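Local coordinates for beta-porphyranase B (Bacteroides plebeius, PDB 4AWD), which hydrolyses the sulfated red-algal polysaccharide porphyran at the linkages between beta-D-galactopyranose and alpha-L-galactopyranose-6-sulfate, at residues S174-I179 / N206-Y211; T219-K224 / T268-D273. One frame throughout, in Å; residues are numbered along the deposited sequence.

Contact 1: residues S174-I179 / N206-Y211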
ATOM      1  N   SER A 174      -2.682  -9.469 -12.897  1.00 16.31           N
ATOM      2  CA  SER A 174      -2.036  -8.263 -12.389  1.00 15.99           C
ATOM      3  C   SER A 174      -1.304  -8.617 -11.101  1.00 15.74           C
ATOM      4  O   SER A 174      -1.406  -9.744 -10.618  1.00 15.91           O
ATOM      5  CB  SER A 174      -3.042  -7.140 -12.151  1.00 15.65           C
ATOM      6  OG  SER A 174      -3.946  -7.459 -11.109  1.00 16.30           O
ATOM      7  N   GLN A 175      -0.542  -7.670 -10.565  1.00 15.31           N
ATOM      8  CA  GLN A 175       0.205  -7.907  -9.336  1.00 14.90           C
ATOM      9  C   GLN A 175       0.015  -6.759  -8.353  1.00 14.40           C
ATOM     10  O   GLN A 175      -0.390  -5.660  -8.728  1.00 14.49           O
ATOM     11  CB  GLN A 175       1.695  -8.142  -9.612  1.00 14.77           C
ATOM     12  CG  GLN A 175       2.000  -9.332 -10.516  1.00 16.05           C
ATOM     13  CD  GLN A 175       1.840  -9.000 -12.003  1.00 17.07           C
ATOM     14  OE1 GLN A 175       2.319  -7.974 -12.479  1.00 15.93           O
ATOM     15  NE2 GLN A 175       1.158  -9.873 -12.732  1.00 18.37           N
ATOM     16  N   GLU A 176       0.334  -7.033  -7.098  1.00 13.52           N
ATOM     17  CA  GLU A 176       0.050  -6.138  -6.012  1.00 13.56           C
ATOM     18  C   GLU A 176       1.034  -6.438  -4.895  1.00 13.16           C
ATOM     19  O   GLU A 176       1.154  -7.588  -4.461  1.00 12.62           O
ATOM     20  CB  GLU A 176      -1.389  -6.356  -5.518  1.00 13.76           C
ATOM     21  CG  GLU A 176      -1.862  -5.371  -4.466  1.00 14.42           C
ATOM     22  CD  GLU A 176      -3.348  -5.493  -4.197  1.00 17.56           C
ATOM     23  OE1 GLU A 176      -4.036  -6.278  -4.893  1.00 20.16           O
ATOM     24  OE2 GLU A 176      -3.841  -4.817  -3.278  1.00 19.56           O
ATOM     25  N   LEU A 177       1.727  -5.401  -4.445  1.00 12.45           N
ATOM     26  CA  LEU A 177       2.775  -5.538  -3.450  1.00 12.85           C
ATOM     27  C   LEU A 177       2.434  -4.666  -2.251  1.00 12.32           C
ATOM     28  O   LEU A 177       2.478  -3.435  -2.321  1.00 11.87           O
ATOM     29  CB  LEU A 177       4.147  -5.181  -4.062  1.00 13.15           C
ATOM     30  CG  LEU A 177       5.419  -4.933  -3.221  1.00 15.04           C
ATOM     31  CD1 LEU A 177       5.720  -6.081  -2.286  1.00 17.32           C
ATOM     32  CD2 LEU A 177       6.626  -4.691  -4.133  1.00 14.77           C
ATOM     33  N   ASP A 178       2.044  -5.323  -1.171  1.00 12.29           N
ATOM     34  CA  ASP A 178       1.642  -4.648   0.064  1.00 12.59           C
ATOM     35  C   ASP A 178       2.837  -4.553   0.980  1.00 12.20           C
ATOM     36  O   ASP A 178       3.328  -5.573   1.471  1.00 12.29           O
ATOM     37  CB  ASP A 178       0.513  -5.426   0.760  1.00 13.18           C
ATOM     38  CG  ASP A 178      -0.810  -5.312   0.022  1.00 13.49           C
ATOM     39  OD1 ASP A 178      -1.239  -4.170  -0.198  1.00 14.15           O
ATOM     40  OD2 ASP A 178      -1.415  -6.353  -0.332  1.00 15.27           O
ATOM     41  N   ILE A 179       3.325  -3.334   1.182  1.00 11.92           N
ATOM     42  CA  ILE A 179       4.498  -3.124   2.018  1.00 11.42           C
ATOM     43  C   ILE A 179       4.068  -3.058   3.483  1.00 10.98           C
ATOM     44  O   ILE A 179       4.693  -3.671   4.341  1.00 11.10           O
ATOM     45  CB  ILE A 179       5.330  -1.894   1.564  1.00 11.67           C
ATOM     46  CG1 ILE A 179       5.935  -2.177   0.181  1.00 11.47           C
ATOM     47  CG2 ILE A 179       6.439  -1.597   2.577  1.00 11.53           C
ATOM     48  CD1 ILE A 179       6.503  -0.985  -0.560  1.00 10.97           C
ATOM     49  N   ASN A 206       2.621  -8.353   2.034  1.00 10.63           N
ATOM     50  CA  ASN A 206       2.025  -9.388   1.222  1.00 11.12           C
ATOM     51  C   ASN A 206       2.290  -9.196  -0.261  1.00 11.68           C
ATOM     52  O   ASN A 206       2.680  -8.110  -0.697  1.00 11.31           O
ATOM     53  CB  ASN A 206       0.511  -9.418   1.482  1.00 11.23           C
ATOM     54  CG  ASN A 206      -0.079 -10.822   1.435  1.00 11.86           C
ATOM     55  OD1 ASN A 206       0.578 -11.788   1.028  1.00 12.64           O
ATOM     56  ND2 ASN A 206      -1.347 -10.933   1.838  1.00 11.63           N
ATOM     57  N   THR A 207       2.070 -10.264  -1.026  1.00 12.10           N
ATOM     58  CA  THR A 207       2.133 -10.218  -2.472  1.00 12.77           C
ATOM     59  C   THR A 207       0.905 -10.907  -3.034  1.00 13.64           C
ATOM     60  O   THR A 207       0.429 -11.905  -2.478  1.00 13.78           O
ATOM     61  CB  THR A 207       3.340 -10.984  -3.012  1.00 13.20           C
ATOM     62  OG1 THR A 207       3.167 -12.388  -2.751  1.00 12.65           O
ATOM     63  CG2 THR A 207       4.661 -10.477  -2.389  1.00 12.69           C
ATOM     64  N   HIS A 208       0.404 -10.389  -4.154  1.00 14.11           N
ATOM     65  CA  HIS A 208      -0.709 -11.015  -4.844  1.00 14.51           C
ATOM     66  C   HIS A 208      -0.391 -11.124  -6.323  1.00 14.90           C
ATOM     67  O   HIS A 208      -0.022 -10.128  -6.952  1.00 15.35           O
ATOM     68  CB  HIS A 208      -1.990 -10.195  -4.660  1.00 14.36           C
ATOM     69  CG  HIS A 208      -2.296  -9.855  -3.233  1.00 14.17           C
ATOM     70  ND1 HIS A 208      -3.171 -10.591  -2.463  1.00 14.32           N
ATOM     71  CD2 HIS A 208      -1.852  -8.852  -2.441  1.00 13.15           C
ATOM     72  CE1 HIS A 208      -3.240 -10.068  -1.254  1.00 13.64           C
ATOM     73  NE2 HIS A 208      -2.452  -9.009  -1.215  1.00 14.26           N
ATOM     74  N   TYR A 209      -0.516 -12.330  -6.872  1.00 14.77           N
ATOM     75  CA  TYR A 209      -0.622 -12.482  -8.308  1.00 14.95           C
ATOM     76  C   TYR A 209      -2.093 -12.734  -8.602  1.00 15.40           C
ATOM     77  O   TYR A 209      -2.623 -13.793  -8.251  1.00 15.59           O
ATOM     78  CB  TYR A 209       0.249 -13.645  -8.810  1.00 15.15           C
ATOM     79  CG  TYR A 209       0.314 -13.738 -10.327  1.00 13.75           C
ATOM     80  CD1 TYR A 209      -0.626 -14.463 -11.032  1.00 13.74           C
ATOM     81  CD2 TYR A 209       1.306 -13.085 -11.046  1.00 13.61           C
ATOM     82  CE1 TYR A 209      -0.577 -14.562 -12.421  1.00 14.15           C
ATOM     83  CE2 TYR A 209       1.354 -13.164 -12.440  1.00 13.55           C
ATOM     84  CZ  TYR A 209       0.410 -13.916 -13.113  1.00 14.60           C
ATOM     85  OH  TYR A 209       0.428 -14.019 -14.486  1.00 17.01           O
ATOM     86  N   TRP A 210      -2.763 -11.765  -9.220  1.00 15.52           N
ATOM     87  CA  TRP A 210      -4.190 -11.902  -9.505  1.00 16.35           C
ATOM     88  C   TRP A 210      -4.391 -12.626 -10.819  1.00 17.29           C
ATOM     89  O   TRP A 210      -3.810 -12.239 -11.833  1.00 17.60           O
ATOM     90  CB  TRP A 210      -4.880 -10.531  -9.555  1.00 16.01           C
ATOM     91  CG  TRP A 210      -4.945  -9.876  -8.236  1.00 15.61           C
ATOM     92  CD1 TRP A 210      -4.081  -8.940  -7.744  1.00 14.85           C
ATOM     93  CD2 TRP A 210      -5.913 -10.112  -7.205  1.00 15.50           C
ATOM     94  NE1 TRP A 210      -4.452  -8.574  -6.470  1.00 15.24           N
ATOM     95  CE2 TRP A 210      -5.572  -9.279  -6.112  1.00 15.49           C
ATOM     96  CE3 TRP A 210      -7.043 -10.933  -7.104  1.00 15.08           C
ATOM     97  CZ2 TRP A 210      -6.327  -9.239  -4.929  1.00 14.91           C
ATOM     98  CZ3 TRP A 210      -7.791 -10.896  -5.925  1.00 16.58           C
ATOM     99  CH2 TRP A 210      -7.421 -10.049  -4.850  1.00 15.89           C
ATOM    100  N   TYR A 211      -5.215 -13.666 -10.812  1.00 18.29           N
ATOM    101  CA  TYR A 211      -5.477 -14.428 -12.031  1.00 19.86           C
ATOM    102  C   TYR A 211      -6.951 -14.714 -12.232  1.00 21.08           C
ATOM    103  O   TYR A 211      -7.668 -15.055 -11.279  1.00 21.25           O
ATOM    104  CB  TYR A 211      -4.699 -15.739 -12.050  1.00 19.94           C
ATOM    105  CG  TYR A 211      -4.899 -16.544 -13.320  1.00 20.45           C
ATOM    106  CD1 TYR A 211      -4.178 -16.243 -14.475  1.00 20.88           C
ATOM    107  CD2 TYR A 211      -5.803 -17.604 -13.363  1.00 20.65           C
ATOM    108  CE1 TYR A 211      -4.339 -16.980 -15.644  1.00 22.74           C
ATOM    109  CE2 TYR A 211      -5.981 -18.352 -14.531  1.00 22.56           C
ATOM    110  CZ  TYR A 211      -5.243 -18.036 -15.668  1.00 23.62           C
ATOM    111  OH  TYR A 211      -5.405 -18.770 -16.829  1.00 23.69           O
TER
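E176 and W210 meet through their polar ends on one face of a pair of antiparallel strands. The indole N-H of W210 bonds to the carboxylate of E176, with NE1 2.8 Å from OE1. NE1 lies nearly along the C-O axis of OE1, and the two planes are close to coplanar, 27° apart. OE1 sits at the indole edge, slightly out of the ring plane. E176 reaches it with CG anti to the backbone N (chi1 -174°) and an extended chain beyond. H208 stands beside E176 and points the same way, CB to CB at 4.0 Å. The firmer hold on its imidazole is at ND1, bonded to D220 OD1. A weak bond adds to it, with NE2 of H208 3.0 Å from OD2 of D178. OD2 lies in the ring plane at the edge, while the carboxylate stands almost upright to the ring, 84° between planes. On the opposite face, Q175 and Y209 run side by side. NE2 of Q175 comes 3.3 Å from CE2 of Y209, an oblique approach.

The backbones keep a regular antiparallel register. S174 with W210, E176 with H208 and D178 with N206 are the hydrogen-bonded pairs. W210 N to S174 O is 2.8 Å, whereas E176 N to H208 O is weak.

E176 is probably the nucleophile, and the side chain of D178 lies close to E181, probably the proton donor. A glycerol, probably from the crystallisation liquor, is hydrogen-bonded to D178 OD2 and lies close to the E176 side chain. E176, D178 and E181 form the ExDxxE motif of GH16 enzymes, on a strand lining the catalytic cleft of the beta-jelly-roll fold.

Contact 2: residues T219-K224 / T268-D273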
ATOM      1  N   THR A 219      -8.996 -15.015  -8.902  1.00 27.74           N
ATOM      2  CA  THR A 219      -8.288 -15.709  -7.826  1.00 25.82           C
ATOM      3  C   THR A 219      -7.137 -14.873  -7.286  1.00 25.02           C
ATOM      4  O   THR A 219      -6.353 -14.304  -8.048  1.00 24.51           O
ATOM      5  CB  THR A 219      -7.790 -17.147  -8.218  1.00 26.08           C
ATOM      6  OG1 THR A 219      -6.800 -17.078  -9.257  1.00 24.52           O
ATOM      7  CG2 THR A 219      -8.964 -18.052  -8.649  1.00 24.91           C
ATOM      8  N   ASP A 220      -7.061 -14.799  -5.962  1.00 23.97           N
ATOM      9  CA  ASP A 220      -6.002 -14.080  -5.272  1.00 22.82           C
ATOM     10  C   ASP A 220      -4.916 -15.078  -4.927  1.00 22.16           C
ATOM     11  O   ASP A 220      -5.086 -15.871  -4.003  1.00 22.05           O
ATOM     12  CB  ASP A 220      -6.557 -13.453  -3.989  1.00 22.75           C
ATOM     13  CG  ASP A 220      -5.544 -12.577  -3.266  1.00 22.42           C
ATOM     14  OD1 ASP A 220      -4.369 -12.505  -3.688  1.00 20.94           O
ATOM     15  OD2 ASP A 220      -5.931 -11.944  -2.265  1.00 22.86           O
ATOM     16  N   ASN A 221      -3.798 -15.038  -5.652  1.00 21.16           N
ATOM     17  CA  ASN A 221      -2.735 -16.028  -5.435  1.00 20.35           C
ATOM     18  C   ASN A 221      -1.555 -15.511  -4.613  1.00 20.11           C
ATOM     19  O   ASN A 221      -0.795 -14.629  -5.029  1.00 19.69           O
ATOM     20  CB  ASN A 221      -2.297 -16.676  -6.745  1.00 20.02           C
ATOM     21  CG  ASN A 221      -3.479 -17.151  -7.559  1.00 19.94           C
ATOM     22  OD1 ASN A 221      -4.014 -16.406  -8.410  1.00 19.38           O
ATOM     23  ND2 ASN A 221      -3.941 -18.367  -7.270  1.00 16.17           N
ATOM     24  N   THR A 222      -1.419 -16.123  -3.445  1.00 19.74           N
ATOM     25  CA  THR A 222      -0.584 -15.652  -2.365  1.00 19.28           C
ATOM     26  C   THR A 222       0.589 -16.624  -2.148  1.00 19.13           C
ATOM     27  O   THR A 222       0.559 -17.754  -2.634  1.00 19.08           O
ATOM     28  CB  THR A 222      -1.515 -15.423  -1.129  1.00 19.56           C
ATOM     29  OG1 THR A 222      -1.980 -14.059  -1.143  1.00 19.08           O
ATOM     30  CG2 THR A 222      -0.861 -15.738   0.203  1.00 20.11           C
ATOM     31  N   ALA A 223       1.639 -16.165  -1.475  1.00 18.78           N
ATOM     32  CA  ALA A 223       2.781 -17.013  -1.143  1.00 18.43           C
ATOM     33  C   ALA A 223       3.182 -16.880   0.331  1.00 18.34           C
ATOM     34  O   ALA A 223       3.038 -15.813   0.946  1.00 18.29           O
ATOM     35  CB  ALA A 223       3.945 -16.704  -2.039  1.00 18.00           C
ATOM     36  N   LYS A 224       3.670 -17.979   0.892  1.00 17.94           N
ATOM     37  CA  LYS A 224       4.108 -18.019   2.267  1.00 18.00           C
ATOM     38  C   LYS A 224       5.398 -17.206   2.448  1.00 18.10           C
ATOM     39  O   LYS A 224       6.178 -16.993   1.495  1.00 17.87           O
ATOM     40  CB  LYS A 224       4.312 -19.478   2.723  1.00 18.48           C
ATOM     41  N   THR A 268       4.110 -16.190  -5.945  1.00 17.02           N
ATOM     42  CA  THR A 268       3.817 -17.527  -6.453  1.00 17.18           C
ATOM     43  C   THR A 268       4.084 -17.673  -7.957  1.00 17.61           C
ATOM     44  O   THR A 268       3.763 -16.782  -8.753  1.00 16.95           O
ATOM     45  CB  THR A 268       2.369 -17.959  -6.100  1.00 17.02           C
ATOM     46  OG1 THR A 268       2.048 -19.191  -6.758  1.00 17.42           O
ATOM     47  CG2 THR A 268       1.388 -16.913  -6.525  1.00 15.81           C
ATOM     48  N   THR A 269       4.683 -18.804  -8.319  1.00 18.23           N
ATOM     49  CA  THR A 269       5.042 -19.087  -9.698  1.00 19.08           C
ATOM     50  C   THR A 269       3.989 -19.975 -10.367  1.00 20.03           C
ATOM     51  O   THR A 269       4.249 -20.584 -11.425  1.00 19.95           O
ATOM     52  CB  THR A 269       6.411 -19.760  -9.798  1.00 19.11           C
ATOM     53  OG1 THR A 269       6.416 -20.949  -8.984  1.00 19.40           O
ATOM     54  CG2 THR A 269       7.502 -18.813  -9.348  1.00 17.71           C
ATOM     55  N   LYS A 270       2.798 -20.026  -9.763  1.00 20.46           N
ATOM     56  CA  LYS A 270       1.730 -20.870 -10.269  1.00 21.36           C
ATOM     57  C   LYS A 270       1.471 -20.610 -11.748  1.00 21.57           C
ATOM     58  O   LYS A 270       1.403 -21.548 -12.545  1.00 22.06           O
ATOM     59  CB  LYS A 270       0.439 -20.686  -9.464  1.00 21.99           C
ATOM     60  CG  LYS A 270      -0.605 -21.780  -9.713  1.00 22.35           C
ATOM     61  CD  LYS A 270      -1.792 -21.643  -8.766  1.00 24.26           C
ATOM     62  CE  LYS A 270      -2.905 -22.605  -9.153  1.00 24.48           C
ATOM     63  NZ  LYS A 270      -4.092 -22.454  -8.277  1.00 25.35           N
ATOM     64  N   TYR A 271       1.357 -19.340 -12.119  1.00 21.38           N
ATOM     65  CA  TYR A 271       0.949 -18.997 -13.478  1.00 21.06           C
ATOM     66  C   TYR A 271       2.068 -18.499 -14.382  1.00 21.01           C
ATOM     67  O   TYR A 271       1.895 -18.445 -15.593  1.00 21.50           O
ATOM     68  CB  TYR A 271      -0.220 -18.015 -13.455  1.00 21.05           C
ATOM     69  CG  TYR A 271      -1.456 -18.536 -12.738  1.00 19.39           C
ATOM     70  CD1 TYR A 271      -2.339 -19.406 -13.370  1.00 18.91           C
ATOM     71  CD2 TYR A 271      -1.735 -18.158 -11.429  1.00 19.35           C
ATOM     72  CE1 TYR A 271      -3.466 -19.895 -12.714  1.00 18.26           C
ATOM     73  CE2 TYR A 271      -2.874 -18.627 -10.766  1.00 17.75           C
ATOM     74  CZ  TYR A 271      -3.732 -19.494 -11.419  1.00 18.29           C
ATOM     75  OH  TYR A 271      -4.861 -19.960 -10.776  1.00 18.89           O
ATOM     76  N   THR A 272       3.210 -18.148 -13.791  1.00 21.02           N
ATOM     77  CA  THR A 272       4.402 -17.711 -14.527  1.00 20.50           C
ATOM     78  C   THR A 272       5.646 -17.845 -13.657  1.00 20.92           C
ATOM     79  O   THR A 272       5.579 -17.660 -12.445  1.00 21.00           O
ATOM     80  CB  THR A 272       4.293 -16.246 -15.012  1.00 20.64           C
ATOM     81  OG1 THR A 272       5.589 -15.763 -15.388  1.00 19.09           O
ATOM     82  CG2 THR A 272       3.701 -15.342 -13.924  1.00 19.92           C
ATOM     83  N   ASP A 273       6.774 -18.163 -14.291  1.00 21.17           N
ATOM     84  CA  ASP A 273       8.058 -18.290 -13.616  1.00 21.62           C
ATOM     85  C   ASP A 273       8.554 -16.950 -13.096  1.00 20.92           C
ATOM     86  O   ASP A 273       9.393 -16.905 -12.195  1.00 20.67           O
ATOM     87  CB  ASP A 273       9.110 -18.893 -14.565  1.00 22.43           C
ATOM     88  CG  ASP A 273       8.827 -20.372 -14.917  1.00 25.83           C
ATOM     89  OD1 ASP A 273       8.421 -21.155 -14.020  1.00 27.62           O
ATOM     90  OD2 ASP A 273       9.022 -20.751 -16.101  1.00 29.69           O
TER
HETATM   91  O   HOH W   1      -5.513 -20.119  -8.441  1.00 26.68           O
HETATM   92  O   HOH W   2       2.079 -14.170  -4.732  1.00 10.00           O
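Y271 and T268 both pack on N221, bringing the loop 268-273 against the segment 219-224. The CE2 edge of the Y271 ring meets the amide group of N221, with N221 CG 3.6 Å from CE2 and in the ring plane. The side chains cross at about a right angle, and amide and ring planes are 68° apart. Further along, the T268 methyl packs on N221, with CG2 3.7 Å from CB. The same methyl lies near the N221 carbonyl oxygen. A223 adds its CB at 3.9 Å from T268 N.

No direct hydrogen bond crosses between the segments. Water makes one clear bridge and a second, weak one. In the first, a water receives a bond from T268 N at 3.1 Å and donates to N221 O at 2.9 Å. A second water accepts from K270 NZ at 2.7 Å and gives a long, weak bond to T219 OG1. Its approach to Y271 OH is too short to be relied on. The T219 hydroxyl has its stronger partner in the backbone of Y211. The extended chain of K270, all torsions near 180°, carries its ammonium group to this water.

Within the loop, T268 OG1 accepts from K270 N at 3.2 Å, forming an ST turn.

The loop is thus joined to the segment 219-224 by small van der Waals contacts, partly against polar groups, and by one clear and one weak water bridge, a hydrated junction at the protein surface.

Overall arrangement
Contact 1 is buried, its centre about 10 Å from that of the chain. Contact 2 is a surface contact, its centre about 19 Å from that of the chain. The centres of the two contacts are about 9 Å apart. Strand 204-213 pairs with strand 168-182 in contact 1 and with strand 219-221 of contact 2, so three strands run side by side. The two contacts also touch directly, where Y271 stacks on Y211. Contact 1 relies on direct backbone pairing and on carboxylates meeting ring N-H groups in the cleft. Contact 2 joins an irregular loop to the outer strand and replaces such direct bonds with water.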